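Long-range contact in listeriolysin O (Listeria monocytogenes, PDB 4CDB), which forms oligomeric pores in cholesterol-containing host membranes and thereby lyses cells: residues Lys374-Ser386 / Thr427-Ile439. Numbering follows the deposited sequence.
Sequences KAYTDGKINIDHS and TSSIYLPGNARNI
Lys380 and Tyr431 form a non-hydrogen-bonded pair of two antiparallel strands, and their side chains run alongside each other on one face of the sheet. Traced outward, the CB of Lys380 sits 3.9 Å from Ile430 O, CG faces Tyr431 CD2, and CD and CE run past Tyr431 CE2, with CE 3.8 Å from that atom. The bend at chi3 (58°) lets CE also touch Ser429 CB, and NZ ends 3.7 Å from Tyr431 OH, a separation too long to count as a bond. The aliphatic chain thus follows the ring from CD2 to its hydroxyl. On the same face, Ser429 OG donates to Asn382 OD1 at 2.8 Å, 20° off the carbonyl plane, while Asn382 ND2 binds Asn468 and Asn470.

The other face is largely apolar, although Ser428 also lies on it. Ile381 CD1 lies 3.6 Å from Leu432 CD1 and also meets CG2 of Ile439, which returns on the next strand after the type I turn Pro433-Ala436. Between the faces, three hydrogen-bonded pairs each supply two backbone bonds; Gly379 N to Leu432 O is nearly straight at the hydrogen (174°).

Strands 379-385 and 427-432, antiparallel, belong to one sheet of the C-terminal beta sandwich, and strand 436-449 belongs to its partner sheet. The chemistry is accordingly two-sided: Ile381, Leu432 and Ile439 join the sheets through apolar contact, whereas Lys380, Asn382 and Ser429 form a polar, partly exposed outer surface.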
ATOM      1  N   LYS A 374       3.994  19.024  -6.305  1.00 65.12           N
ATOM      2  CA  LYS A 374       4.382  19.339  -7.671  1.00 64.22           C
ATOM      3  C   LYS A 374       5.614  20.233  -7.628  1.00 60.14           C
ATOM      4  O   LYS A 374       5.628  21.246  -6.925  1.00 59.77           O
ATOM      5  CB  LYS A 374       3.237  20.053  -8.391  1.00 68.84           C
ATOM      6  CG  LYS A 374       2.883  19.493  -9.763  1.00 74.45           C
ATOM      7  CD  LYS A 374       3.942  19.819 -10.803  1.00 78.72           C
ATOM      8  CE  LYS A 374       3.363  19.763 -12.211  1.00 80.68           C
ATOM      9  NZ  LYS A 374       2.735  18.448 -12.515  1.00 81.88           N
ATOM     10  N   ALA A 375       6.649  19.853  -8.370  1.00 57.57           N
ATOM     11  CA  ALA A 375       7.900  20.605  -8.372  1.00 57.18           C
ATOM     12  C   ALA A 375       8.115  21.332  -9.697  1.00 56.21           C
ATOM     13  O   ALA A 375       8.077  20.721 -10.766  1.00 53.70           O
ATOM     14  CB  ALA A 375       9.074  19.683  -8.074  1.00 55.53           C
ATOM     15  N   TYR A 376       8.339  22.640  -9.622  1.00 55.00           N
ATOM     16  CA  TYR A 376       8.595  23.439 -10.815  1.00 54.04           C
ATOM     17  C   TYR A 376      10.016  23.994 -10.795  1.00 51.31           C
ATOM     18  O   TYR A 376      10.365  24.793  -9.926  1.00 50.37           O
ATOM     19  CB  TYR A 376       7.579  24.578 -10.925  1.00 51.95           C
ATOM     20  CG  TYR A 376       6.147  24.114 -11.088  1.00 54.07           C
ATOM     21  CD1 TYR A 376       5.354  23.842  -9.979  1.00 56.90           C
ATOM     22  CD2 TYR A 376       5.588  23.953 -12.349  1.00 52.26           C
ATOM     23  CE1 TYR A 376       4.046  23.420 -10.123  1.00 53.20           C
ATOM     24  CE2 TYR A 376       4.279  23.532 -12.501  1.00 56.41           C
ATOM     25  CZ  TYR A 376       3.514  23.266 -11.384  1.00 55.45           C
ATOM     26  OH  TYR A 376       2.212  22.845 -11.526  1.00 60.62           O
ATOM     27  N   THR A 377      10.831  23.568 -11.756  1.00 47.48           N
ATOM     28  CA  THR A 377      12.232  23.979 -11.813  1.00 56.73           C
ATOM     29  C   THR A 377      12.377  25.403 -12.352  1.00 53.90           C
ATOM     30  O   THR A 377      11.645  25.810 -13.255  1.00 49.02           O
ATOM     31  CB  THR A 377      13.066  23.020 -12.688  1.00 61.34           C
ATOM     32  OG1 THR A 377      12.741  21.664 -12.357  1.00 66.09           O
ATOM     33  CG2 THR A 377      14.557  23.250 -12.472  1.00 61.53           C
ATOM     34  N   ASP A 378      13.323  26.154 -11.791  1.00 55.02           N
ATOM     35  CA  ASP A 378      13.617  27.507 -12.258  1.00 56.23           C
ATOM     36  C   ASP A 378      14.156  27.470 -13.683  1.00 55.00           C
ATOM     37  O   ASP A 378      14.543  26.412 -14.180  1.00 54.69           O
ATOM     38  CB  ASP A 378      14.636  28.190 -11.344  1.00 60.12           C
ATOM     39  CG  ASP A 378      14.079  28.487  -9.967  1.00 68.21           C
ATOM     40  OD1 ASP A 378      12.839  28.521  -9.822  1.00 72.98           O
ATOM     41  OD2 ASP A 378      14.880  28.695  -9.032  1.00 70.44           O
ATOM     42  N   GLY A 379      14.186  28.629 -14.333  1.00 47.99           N
ATOM     43  CA  GLY A 379      14.668  28.723 -15.699  1.00 43.88           C
ATOM     44  C   GLY A 379      15.269  30.075 -16.033  1.00 48.25           C
ATOM     45  O   GLY A 379      15.054  31.057 -15.321  1.00 50.98           O
ATOM     46  N   LYS A 380      16.026  30.124 -17.124  1.00 47.37           N
ATOM     47  CA  LYS A 380      16.674  31.357 -17.551  1.00 46.46           C
ATOM     48  C   LYS A 380      16.293  31.707 -18.984  1.00 45.83           C
ATOM     49  O   LYS A 380      16.092  30.821 -19.817  1.00 46.95           O
ATOM     50  CB  LYS A 380      18.197  31.229 -17.437  1.00 44.55           C
ATOM     51  CG  LYS A 380      18.706  30.996 -16.021  1.00 46.55           C
ATOM     52  CD  LYS A 380      20.214  30.785 -15.999  1.00 45.11           C
ATOM     53  CE  LYS A 380      20.941  31.970 -16.611  1.00 44.43           C
ATOM     54  NZ  LYS A 380      22.418  31.788 -16.602  1.00 49.19           N
ATOM     55  N   ILE A 381      16.180  33.002 -19.261  1.00 41.81           N
ATOM     56  CA  ILE A 381      16.053  33.477 -20.631  1.00 41.30           C
ATOM     57  C   ILE A 381      17.330  34.217 -21.007  1.00 42.07           C
ATOM     58  O   ILE A 381      17.653  35.254 -20.424  1.00 46.10           O
ATOM     59  CB  ILE A 381      14.842  34.403 -20.816  1.00 41.01           C
ATOM     60  CG1 ILE A 381      13.558  33.686 -20.408  1.00 42.32           C
ATOM     61  CG2 ILE A 381      14.740  34.866 -22.262  1.00 35.73           C
ATOM     62  CD1 ILE A 381      12.307  34.499 -20.658  1.00 44.07           C
ATOM     63  N   ASN A 382      18.059  33.672 -21.975  1.00 38.46           N
ATOM     64  CA  ASN A 382      19.344  34.231 -22.371  1.00 39.55           C
ATOM     65  C   ASN A 382      19.225  35.078 -23.634  1.00 38.68           C
ATOM     66  O   ASN A 382      18.880  34.572 -24.702  1.00 33.33           O
ATOM     67  CB  ASN A 382      20.366  33.109 -22.560  1.00 43.43           C
ATOM     68  CG  ASN A 382      20.456  32.197 -21.350  1.00 48.38           C
ATOM     69  OD1 ASN A 382      20.581  32.661 -20.217  1.00 50.24           O
ATOM     70  ND2 ASN A 382      20.375  30.892 -21.584  1.00 46.57           N
ATOM     71  N   ILE A 383      19.504  36.372 -23.501  1.00 42.34           N
ATOM     72  CA  ILE A 383      19.384  37.305 -24.616  1.00 41.79           C
ATOM     73  C   ILE A 383      20.738  37.587 -25.251  1.00 42.68           C
ATOM     74  O   ILE A 383      21.707  37.896 -24.555  1.00 45.23           O
ATOM     75  CB  ILE A 383      18.782  38.652 -24.166  1.00 44.85           C
ATOM     76  CG1 ILE A 383      17.449  38.432 -23.456  1.00 50.18           C
ATOM     77  CG2 ILE A 383      18.612  39.589 -25.357  1.00 44.63           C
ATOM     78  CD1 ILE A 383      16.405  37.776 -24.320  1.00 54.38           C
ATOM     79  N   ASP A 384      20.801  37.487 -26.575  1.00 42.34           N
ATOM     80  CA  ASP A 384      22.015  37.828 -27.306  1.00 44.49           C
ATOM     81  C   ASP A 384      21.693  38.721 -28.498  1.00 43.09           C
ATOM     82  O   ASP A 384      21.020  38.303 -29.439  1.00 43.79           O
ATOM     83  CB  ASP A 384      22.741  36.564 -27.772  1.00 52.13           C
ATOM     84  CG  ASP A 384      24.137  36.853 -28.290  1.00 61.67           C
ATOM     85  OD1 ASP A 384      24.260  37.367 -29.422  1.00 63.12           O
ATOM     86  OD2 ASP A 384      25.111  36.564 -27.565  1.00 65.26           O
ATOM     87  N   HIS A 385      22.179  39.957 -28.446  1.00 43.64           N
ATOM     88  CA  HIS A 385      21.974  40.917 -29.524  1.00 38.69           C
ATOM     89  C   HIS A 385      23.306  41.219 -30.202  1.00 39.39           C
ATOM     90  O   HIS A 385      24.214  41.772 -29.583  1.00 43.77           O
ATOM     91  CB  HIS A 385      21.344  42.201 -28.969  1.00 37.20           C
ATOM     92  CG  HIS A 385      21.309  43.342 -29.942  1.00 36.32           C
ATOM     93  ND1 HIS A 385      21.350  43.168 -31.308  1.00 37.44           N
ATOM     94  CD2 HIS A 385      21.232  44.678 -29.733  1.00 37.53           C
ATOM     95  CE1 HIS A 385      21.304  44.349 -31.901  1.00 36.99           C
ATOM     96  NE2 HIS A 385      21.231  45.280 -30.969  1.00 36.66           N
ATOM     97  N   SER A 386      23.417  40.849 -31.475  1.00 40.94           N
ATOM     98  CA  SER A 386      24.631  41.096 -32.244  1.00 42.84           C
ATOM     99  C   SER A 386      24.309  41.674 -33.618  1.00 40.98           C
ATOM    100  O   SER A 386      25.124  41.600 -34.539  1.00 46.79           O
ATOM    101  CB  SER A 386      25.448  39.810 -32.390  1.00 48.81           C
ATOM    102  OG  SER A 386      24.780  38.871 -33.215  1.00 52.52           O
ATOM    103  N   THR A 427      24.330  41.267 -24.156  1.00 46.98           N
ATOM    104  CA  THR A 427      24.006  39.980 -23.550  1.00 54.54           C
ATOM    105  C   THR A 427      23.458  40.174 -22.142  1.00 54.00           C
ATOM    106  O   THR A 427      23.936  41.027 -21.392  1.00 55.19           O
ATOM    107  CB  THR A 427      25.233  39.049 -23.484  1.00 59.44           C
ATOM    108  OG1 THR A 427      26.322  39.733 -22.852  1.00 64.88           O
ATOM    109  CG2 THR A 427      25.652  38.612 -24.878  1.00 59.41           C
ATOM    110  N   SER A 428      22.453  39.378 -21.792  1.00 48.56           N
ATOM    111  CA  SER A 428      21.852  39.422 -20.466  1.00 48.91           C
ATOM    112  C   SER A 428      21.017  38.169 -20.225  1.00 44.38           C
ATOM    113  O   SER A 428      20.548  37.538 -21.172  1.00 47.14           O
ATOM    114  CB  SER A 428      20.985  40.674 -20.305  1.00 54.23           C
ATOM    115  OG  SER A 428      20.510  40.798 -18.977  1.00 60.08           O
ATOM    116  N   SER A 429      20.836  37.813 -18.958  1.00 39.90           N
ATOM    117  CA  SER A 429      20.038  36.644 -18.602  1.00 41.51           C
ATOM    118  C   SER A 429      18.923  37.005 -17.628  1.00 43.96           C
ATOM    119  O   SER A 429      19.166  37.629 -16.594  1.00 48.94           O
ATOM    120  CB  SER A 429      20.917  35.543 -18.002  1.00 44.57           C
ATOM    121  OG  SER A 429      21.739  34.942 -18.988  1.00 50.04           O
ATOM    122  N   ILE A 430      17.701  36.612 -17.967  1.00 44.39           N
ATOM    123  CA  ILE A 430      16.561  36.817 -17.084  1.00 49.17           C
ATOM    124  C   ILE A 430      16.327  35.564 -16.244  1.00 46.56           C
ATOM    125  O   ILE A 430      16.152  34.472 -16.784  1.00 44.33           O
ATOM    126  CB  ILE A 430      15.286  37.125 -17.881  1.00 47.44           C
ATOM    127  CG1 ILE A 430      15.542  38.259 -18.873  1.00 45.41           C
ATOM    128  CG2 ILE A 430      14.142  37.467 -16.941  1.00 46.90           C
ATOM    129  CD1 ILE A 430      14.364  38.553 -19.770  1.00 42.00           C
ATOM    130  N   TYR A 431      16.321  35.723 -14.924  1.00 48.09           N
ATOM    131  CA  TYR A 431      16.161  34.587 -14.022  1.00 49.54           C
ATOM    132  C   TYR A 431      14.702  34.396 -13.623  1.00 48.82           C
ATOM    133  O   TYR A 431      14.145  35.192 -12.866  1.00 55.74           O
ATOM    134  CB  TYR A 431      17.052  34.748 -12.787  1.00 50.56           C
ATOM    135  CG  TYR A 431      18.531  34.624 -13.084  1.00 54.24           C
ATOM    136  CD1 TYR A 431      19.247  35.691 -13.615  1.00 55.61           C
ATOM    137  CD2 TYR A 431      19.212  33.439 -12.837  1.00 57.13           C
ATOM    138  CE1 TYR A 431      20.598  35.580 -13.891  1.00 54.70           C
ATOM    139  CE2 TYR A 431      20.563  33.318 -13.109  1.00 57.96           C
ATOM    140  CZ  TYR A 431      21.252  34.391 -13.636  1.00 59.04           C
ATOM    141  OH  TYR A 431      22.595  34.270 -13.905  1.00 64.84           O
ATOM    142  N   LEU A 432      14.093  33.334 -14.141  1.00 44.44           N
ATOM    143  CA  LEU A 432      12.688  33.048 -13.876  1.00 43.42           C
ATOM    144  C   LEU A 432      12.526  32.007 -12.773  1.00 46.28           C
ATOM    145  O   LEU A 432      13.143  30.941 -12.822  1.00 43.64           O
ATOM    146  CB  LEU A 432      11.990  32.564 -15.151  1.00 40.79           C
ATOM    147  CG  LEU A 432      12.037  33.506 -16.355  1.00 45.21           C
ATOM    148  CD1 LEU A 432      11.298  32.899 -17.537  1.00 43.48           C
ATOM    149  CD2 LEU A 432      11.457  34.861 -15.998  1.00 45.70           C
ATOM    150  N   PRO A 433      11.689  32.317 -11.772  1.00 50.32           N
ATOM    151  CA  PRO A 433      11.370  31.366 -10.702  1.00 48.21           C
ATOM    152  C   PRO A 433      10.493  30.233 -11.227  1.00 44.87           C
ATOM    153  O   PRO A 433       9.963  30.341 -12.335  1.00 42.78           O
ATOM    154  CB  PRO A 433      10.593  32.220  -9.698  1.00 47.49           C
ATOM    155  CG  PRO A 433       9.986  33.307 -10.520  1.00 50.91           C
ATOM    156  CD  PRO A 433      10.990  33.603 -11.599  1.00 48.41           C
ATOM    157  N   GLY A 434      10.345  29.168 -10.445  1.00 44.70           N
ATOM    158  CA  GLY A 434       9.603  27.997 -10.878  1.00 30.54           C
ATOM    159  C   GLY A 434       8.133  28.256 -11.146  1.00 34.05           C
ATOM    160  O   GLY A 434       7.533  27.628 -12.020  1.00 35.19           O
ATOM    161  N   ASN A 435       7.552  29.192 -10.402  1.00 39.64           N
ATOM    162  CA  ASN A 435       6.129  29.491 -10.528  1.00 48.02           C
ATOM    163  C   ASN A 435       5.815  30.472 -11.657  1.00 48.27           C
ATOM    164  O   ASN A 435       4.758  31.105 -11.662  1.00 49.64           O
ATOM    165  CB  ASN A 435       5.569  30.013  -9.202  1.00 49.67           C
ATOM    166  CG  ASN A 435       6.335  31.216  -8.675  1.00 52.12           C
ATOM    167  OD1 ASN A 435       7.555  31.303  -8.820  1.00 49.68           O
ATOM    168  ND2 ASN A 435       5.619  32.149  -8.058  1.00 54.55           N
ATOM    169  N   ALA A 436       6.731  30.595 -12.612  1.00 46.18           N
ATOM    170  CA  ALA A 436       6.531  31.498 -13.740  1.00 45.09           C
ATOM    171  C   ALA A 436       5.954  30.771 -14.950  1.00 43.72           C
ATOM    172  O   ALA A 436       6.424  29.694 -15.322  1.00 46.05           O
ATOM    173  CB  ALA A 436       7.836  32.185 -14.112  1.00 45.37           C
ATOM    174  N   ARG A 437       4.932  31.362 -15.560  1.00 44.18           N
ATOM    175  CA  ARG A 437       4.353  30.809 -16.780  1.00 50.31           C
ATOM    176  C   ARG A 437       3.917  31.902 -17.751  1.00 45.76           C
ATOM    177  O   ARG A 437       3.947  33.088 -17.418  1.00 42.22           O
ATOM    178  CB  ARG A 437       3.183  29.875 -16.455  1.00 58.69           C
ATOM    179  CG  ARG A 437       2.041  30.522 -15.683  1.00 66.83           C
ATOM    180  CD  ARG A 437       0.952  29.501 -15.378  1.00 73.22           C
ATOM    181  NE  ARG A 437      -0.098  30.037 -14.517  1.00 81.00           N
ATOM    182  CZ  ARG A 437      -1.270  30.492 -14.948  1.00 84.38           C
ATOM    183  NH1 ARG A 437      -1.558  30.477 -16.241  1.00 84.15           N
ATOM    184  NH2 ARG A 437      -2.158  30.960 -14.081  1.00 85.31           N
ATOM    185  N   ASN A 438       3.517  31.490 -18.952  1.00 42.23           N
ATOM    186  CA  ASN A 438       3.097  32.414 -20.001  1.00 47.61           C
ATOM    187  C   ASN A 438       4.160  33.458 -20.323  1.00 42.87           C
ATOM    188  O   ASN A 438       3.935  34.660 -20.180  1.00 37.39           O
ATOM    189  CB  ASN A 438       1.770  33.083 -19.636  1.00 57.67           C
ATOM    190  CG  ASN A 438       0.608  32.112 -19.656  1.00 70.61           C
ATOM    191  OD1 ASN A 438       0.540  31.230 -20.511  1.00 76.44           O
ATOM    192  ND2 ASN A 438      -0.310  32.266 -18.709  1.00 72.75           N
ATOM    193  N   ILE A 439       5.323  32.981 -20.753  1.00 45.18           N
ATOM    194  CA  ILE A 439       6.433  33.858 -21.092  1.00 47.78           C
ATOM    195  C   ILE A 439       6.215  34.504 -22.457  1.00 43.59           C
ATOM    196  O   ILE A 439       5.948  33.818 -23.446  1.00 38.39           O
ATOM    197  CB  ILE A 439       7.783  33.105 -21.071  1.00 48.44           C
ATOM    198  CG1 ILE A 439       8.274  32.925 -19.634  1.00 51.43           C
ATOM    199  CG2 ILE A 439       8.830  33.850 -21.874  1.00 45.22           C
ATOM    200  CD1 ILE A 439       7.640  31.769 -18.897  1.00 52.79           C
TER